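Local coordinates for protein ylmH (Streptococcus pneumoniae, PDB 2FPH) that probably binds RNA through a putative RRM-like domain and is thought to take part in cell division, at residues Tyr28-Pro38 against Glu65-Phe76. Residues are numbered along the deposited sequence; the frame is centred on the assembly and turned at random.
Sequences YAPFLTPFINP and EYVRVLLYPDYF
Extended through CD, the Arg68 side chain passes over Phe35 and then folds at its third torsion (70°), which turns its guanidinium in against the backbone of Thr33, while Thr33 itself holds OG1 between its backbone N and carbonyl carbon (chi1 73°), facing the backbone of Val69. These two residues bridge a register slip in the pairing of the outer strand 31-32 with the central strand 69-72 of the three-stranded antiparallel sheet in the N-terminal part of YlmH. On one side of the slip Phe31 and Leu71 form a hydrogen-bonded pair, followed by the non-hydrogen-bonded pair Leu32 and Leu70; on the other, Ile36 and Val67 make a single bridge through two backbone bonds. Between them the strand 69-72 meets a side chain: Val69 N donates to Thr33 OG1 at 2.9 Å, and that hydroxyl in turn donates a hydrogen bond to Pro34 O. Val69 O takes Thr33 N in return.

Thr33 O lies near the guanidinium plane of Arg68. Arg68 NE donates to Thr33 O at 2.8 Å, nearly straight (163°), and NH2 adds a weak second bond. Two apolar groups meet the arginine at different points: Leu32 CD2 sits over one face of the guanidinium, offset toward its rim, and Arg68 CG stands over the centre of the Phe35 ring, 3.7 Å from its centroid. Elsewhere, Thr33, Val69 and Leu71 all touch Leu44 of helix 38-50.

At the far end prolines meet rings. Pro73 CB lies over a face of Tyr28, whose ring also meets Tyr75 obliquely, and Tyr75 OH donates to Tyr28 O at 2.9 Å. Nearby, Pro30 CG sits almost on the normal of the Phe76 ring, over its centre, 3.5 Å from the centroid.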
loop_
_atom_site.group_PDB
_atom_site.type_symbol
_atom_site.label_atom_id
_atom_site.label_comp_id
_atom_site.label_asym_id
_atom_site.label_seq_id
_atom_site.Cartn_x
_atom_site.Cartn_y
_atom_site.Cartn_z
ATOM N N TYR A 28 -16.974 15.566 -1.877
ATOM C CA TYR A 28 -16.050 16.566 -2.510
ATOM C C TYR A 28 -14.813 16.666 -1.589
ATOM O O TYR A 28 -14.311 17.778 -1.132
ATOM C CB TYR A 28 -16.822 17.880 -2.826
ATOM C CG TYR A 28 -16.096 18.945 -3.545
ATOM C CD1 TYR A 28 -15.980 18.986 -4.886
ATOM C CD2 TYR A 28 -15.651 20.058 -2.826
ATOM C CE1 TYR A 28 -15.312 20.057 -5.518
ATOM C CE2 TYR A 28 -15.026 21.078 -3.420
ATOM C CZ TYR A 28 -14.850 21.093 -4.765
ATOM O OH TYR A 28 -14.202 22.164 -5.300
ATOM N N ALA A 29 -14.279 15.477 -1.287
ATOM C CA ALA A 29 -13.056 15.387 -0.496
ATOM C C ALA A 29 -12.185 14.239 -0.989
ATOM O O ALA A 29 -12.655 13.372 -1.676
ATOM C CB ALA A 29 -13.352 15.175 0.926
ATOM N N PRO A 30 -10.902 14.249 -0.672
ATOM C CA PRO A 30 -10.053 13.167 -1.197
ATOM C C PRO A 30 -10.438 11.852 -0.538
ATOM O O PRO A 30 -10.832 11.837 0.661
ATOM C CB PRO A 30 -8.619 13.589 -0.813
ATOM C CG PRO A 30 -8.767 15.043 -0.497
ATOM C CD PRO A 30 -10.136 15.207 0.130
ATOM N N PHE A 31 -10.257 10.768 -1.307
ATOM C CA PHE A 31 -10.387 9.412 -0.814
ATOM C C PHE A 31 -9.055 8.702 -1.056
ATOM O O PHE A 31 -8.502 8.808 -2.134
ATOM C CB PHE A 31 -11.471 8.632 -1.570
ATOM C CG PHE A 31 -11.621 7.225 -1.045
ATOM C CD1 PHE A 31 -12.174 7.020 0.224
ATOM C CD2 PHE A 31 -11.092 6.131 -1.706
ATOM C CE1 PHE A 31 -12.261 5.767 0.772
ATOM C CE2 PHE A 31 -11.162 4.849 -1.131
ATOM C CZ PHE A 31 -11.751 4.688 0.128
ATOM N N LEU A 32 -8.537 8.059 -0.016
ATOM C CA LEU A 32 -7.301 7.282 -0.087
ATOM C C LEU A 32 -7.641 5.781 -0.072
ATOM O O LEU A 32 -8.282 5.263 0.878
ATOM C CB LEU A 32 -6.425 7.637 1.104
ATOM C CG LEU A 32 -5.156 6.836 1.376
ATOM C CD1 LEU A 32 -4.275 7.102 0.229
ATOM C CD2 LEU A 32 -4.456 7.249 2.738
ATOM N N THR A 33 -7.150 5.071 -1.085
ATOM C CA THR A 33 -7.377 3.667 -1.257
ATOM C C THR A 33 -6.481 2.831 -0.369
ATOM O O THR A 33 -5.446 3.316 0.196
ATOM C CB THR A 33 -7.113 3.205 -2.711
ATOM O OG1 THR A 33 -5.673 3.198 -2.999
ATOM C CG2 THR A 33 -7.799 4.065 -3.676
ATOM N N PRO A 34 -6.796 1.553 -0.255
ATOM C CA PRO A 34 -5.845 0.630 0.359
ATOM C C PRO A 34 -4.680 0.389 -0.572
ATOM O O PRO A 34 -4.650 0.874 -1.707
ATOM C CB PRO A 34 -6.638 -0.662 0.465
ATOM C CG PRO A 34 -8.000 -0.345 0.103
ATOM C CD PRO A 34 -8.037 0.879 -0.654
ATOM N N PHE A 35 -3.750 -0.471 -0.148
ATOM C CA PHE A 35 -2.733 -0.892 -1.119
ATOM C C PHE A 35 -3.340 -1.740 -2.252
ATOM O O PHE A 35 -4.118 -2.675 -1.998
ATOM C CB PHE A 35 -1.597 -1.625 -0.463
ATOM C CG PHE A 35 -0.679 -0.744 0.320
ATOM C CD1 PHE A 35 0.398 -0.146 -0.329
ATOM C CD2 PHE A 35 -0.834 -0.533 1.669
ATOM C CE1 PHE A 35 1.316 0.637 0.346
ATOM C CE2 PHE A 35 0.094 0.297 2.375
ATOM C CZ PHE A 35 1.197 0.851 1.682
ATOM N N ILE A 36 -2.959 -1.382 -3.474
ATOM C CA ILE A 36 -3.373 -2.081 -4.707
ATOM C C ILE A 36 -2.182 -2.381 -5.586
ATOM O O ILE A 36 -1.101 -1.781 -5.443
ATOM C CB ILE A 36 -4.428 -1.194 -5.472
ATOM C CG1 ILE A 36 -3.873 0.160 -5.925
ATOM C CG2 ILE A 36 -5.683 -0.987 -4.628
ATOM C CD1 ILE A 36 -4.861 0.973 -6.791
ATOM N N ASN A 37 -2.339 -3.362 -6.473
ATOM C CA ASN A 37 -1.265 -3.796 -7.363
ATOM C C ASN A 37 -1.167 -2.926 -8.620
ATOM O O ASN A 37 -1.989 -2.025 -8.820
ATOM C CB ASN A 37 -1.365 -5.326 -7.616
ATOM C CG ASN A 37 -2.490 -5.703 -8.551
ATOM O OD1 ASN A 37 -2.877 -4.947 -9.438
ATOM N ND2 ASN A 37 -2.970 -6.936 -8.414
ATOM N N PRO A 38 -0.080 -3.030 -9.373
ATOM C CA PRO A 38 0.122 -2.170 -10.538
ATOM C C PRO A 38 -0.993 -2.232 -11.618
ATOM O O PRO A 38 -1.343 -1.241 -12.202
ATOM C CB PRO A 38 1.438 -2.683 -11.076
ATOM C CG PRO A 38 2.126 -3.169 -9.872
ATOM C CD PRO A 38 1.081 -3.925 -9.145
ATOM N N GLU A 65 5.958 -1.427 -6.109
ATOM C CA GLU A 65 4.988 -2.248 -6.832
ATOM C C GLU A 65 3.557 -2.017 -6.338
ATOM O O GLU A 65 2.684 -1.536 -7.079
ATOM C CB GLU A 65 5.382 -3.718 -6.793
ATOM C CG GLU A 65 6.654 -4.013 -7.607
ATOM C CD GLU A 65 6.748 -3.276 -8.959
ATOM O OE1 GLU A 65 5.953 -3.591 -9.888
ATOM O OE2 GLU A 65 7.642 -2.382 -9.125
ATOM N N TYR A 66 3.330 -2.333 -5.085
ATOM C CA TYR A 66 2.072 -1.978 -4.394
ATOM C C TYR A 66 2.046 -0.487 -4.105
ATOM O O TYR A 66 3.006 0.102 -3.619
ATOM C CB TYR A 66 1.892 -2.824 -3.129
ATOM C CG TYR A 66 1.784 -4.252 -3.530
ATOM C CD1 TYR A 66 0.662 -4.732 -4.175
ATOM C CD2 TYR A 66 2.858 -5.107 -3.365
ATOM C CE1 TYR A 66 0.613 -6.096 -4.622
ATOM C CE2 TYR A 66 2.836 -6.424 -3.834
ATOM C CZ TYR A 66 1.735 -6.904 -4.429
ATOM O OH TYR A 66 1.785 -8.199 -4.853
ATOM N N VAL A 67 0.883 0.116 -4.323
ATOM C CA VAL A 67 0.697 1.545 -4.146
ATOM C C VAL A 67 -0.593 1.859 -3.467
ATOM O O VAL A 67 -1.501 1.050 -3.422
ATOM C CB VAL A 67 0.788 2.323 -5.500
ATOM C CG1 VAL A 67 2.101 2.144 -6.125
ATOM C CG2 VAL A 67 -0.306 1.891 -6.449
ATOM N N ARG A 68 -0.681 3.053 -2.906
ATOM C CA ARG A 68 -1.993 3.609 -2.545
ATOM C C ARG A 68 -2.292 4.792 -3.434
ATOM O O ARG A 68 -1.387 5.483 -3.955
ATOM C CB ARG A 68 -2.043 4.033 -1.074
ATOM C CG ARG A 68 -1.665 2.993 -0.086
ATOM C CD ARG A 68 -1.794 3.394 1.388
ATOM N NE ARG A 68 -3.189 3.531 1.793
ATOM C CZ ARG A 68 -3.589 3.868 2.992
ATOM N NH1 ARG A 68 -2.697 4.152 3.895
ATOM N NH2 ARG A 68 -4.886 3.864 3.318
ATOM N N VAL A 69 -3.581 5.030 -3.678
ATOM C CA VAL A 69 -3.980 6.052 -4.597
ATOM C C VAL A 69 -4.858 7.036 -3.903
ATOM O O VAL A 69 -5.708 6.690 -3.050
ATOM C CB VAL A 69 -4.716 5.417 -5.870
ATOM C CG1 VAL A 69 -5.504 6.395 -6.714
ATOM C CG2 VAL A 69 -3.731 4.643 -6.783
ATOM N N LEU A 70 -4.684 8.276 -4.291
ATOM C CA LEU A 70 -5.561 9.319 -3.780
ATOM C C LEU A 70 -6.437 9.814 -4.911
ATOM O O LEU A 70 -5.959 10.155 -5.998
ATOM C CB LEU A 70 -4.700 10.413 -3.220
ATOM C CG LEU A 70 -4.131 10.300 -1.847
ATOM C CD1 LEU A 70 -3.005 11.298 -1.715
ATOM C CD2 LEU A 70 -5.376 10.555 -0.891
ATOM N N LEU A 71 -7.752 9.841 -4.680
ATOM C CA LEU A 71 -8.732 10.383 -5.637
ATOM C C LEU A 71 -9.222 11.700 -5.064
ATOM O O LEU A 71 -9.544 11.720 -3.885
ATOM C CB LEU A 71 -9.877 9.377 -5.795
ATOM C CG LEU A 71 -9.501 8.009 -6.414
ATOM C CD1 LEU A 71 -10.540 6.900 -6.300
ATOM C CD2 LEU A 71 -9.192 8.174 -7.845
ATOM N N TYR A 72 -9.342 12.810 -5.834
ATOM C CA TYR A 72 -9.606 14.096 -5.197
ATOM C C TYR A 72 -10.145 15.162 -6.140
ATOM O O TYR A 72 -9.974 15.044 -7.352
ATOM C CB TYR A 72 -8.397 14.627 -4.454
ATOM C CG TYR A 72 -7.148 14.645 -5.304
ATOM C CD1 TYR A 72 -6.362 13.522 -5.399
ATOM C CD2 TYR A 72 -6.772 15.771 -6.035
ATOM C CE1 TYR A 72 -5.242 13.488 -6.207
ATOM C CE2 TYR A 72 -5.587 15.737 -6.862
ATOM C CZ TYR A 72 -4.845 14.601 -6.903
ATOM O OH TYR A 72 -3.706 14.524 -7.715
ATOM N N PRO A 73 -10.911 16.101 -5.578
ATOM C CA PRO A 73 -11.345 17.283 -6.330
ATOM C C PRO A 73 -10.147 18.199 -6.584
ATOM O O PRO A 73 -9.148 18.085 -5.884
ATOM C CB PRO A 73 -12.334 17.950 -5.383
ATOM C CG PRO A 73 -12.719 16.885 -4.441
ATOM C CD PRO A 73 -11.438 16.153 -4.202
ATOM N N ASP A 74 -10.327 19.177 -7.478
ATOM C CA ASP A 74 -9.216 19.981 -8.023
ATOM C C ASP A 74 -8.557 20.960 -7.047
ATOM O O ASP A 74 -7.332 21.246 -7.169
ATOM C CB ASP A 74 -9.665 20.716 -9.266
ATOM C CG ASP A 74 -9.991 19.776 -10.431
ATOM O OD1 ASP A 74 -9.437 18.641 -10.529
ATOM O OD2 ASP A 74 -10.824 20.094 -11.304
ATOM N N TYR A 75 -9.312 21.412 -6.062
ATOM C CA TYR A 75 -8.747 22.249 -5.035
ATOM C C TYR A 75 -7.537 21.569 -4.324
ATOM O O TYR A 75 -6.641 22.253 -3.841
ATOM C CB TYR A 75 -9.825 22.664 -4.038
ATOM C CG TYR A 75 -10.291 21.577 -3.090
ATOM C CD1 TYR A 75 -11.388 20.774 -3.411
ATOM C CD2 TYR A 75 -9.677 21.399 -1.862
ATOM C CE1 TYR A 75 -11.814 19.763 -2.551
ATOM C CE2 TYR A 75 -10.110 20.393 -0.968
ATOM C CZ TYR A 75 -11.188 19.591 -1.331
ATOM O OH TYR A 75 -11.617 18.633 -0.461
ATOM N N PHE A 76 -7.490 20.240 -4.280
ATOM C CA PHE A 76 -6.501 19.539 -3.443
ATOM C C PHE A 76 -5.197 19.311 -4.273
ATOM O O PHE A 76 -5.277 18.788 -5.323
ATOM C CB PHE A 76 -7.140 18.218 -2.966
ATOM C CG PHE A 76 -6.369 17.494 -1.878
ATOM C CD1 PHE A 76 -6.460 17.901 -0.552
ATOM C CD2 PHE A 76 -5.632 16.369 -2.169
ATOM C CE1 PHE A 76 -5.804 17.231 0.449
ATOM C CE2 PHE A 76 -4.958 15.671 -1.157
ATOM C CZ PHE A 76 -5.026 16.123 0.152
#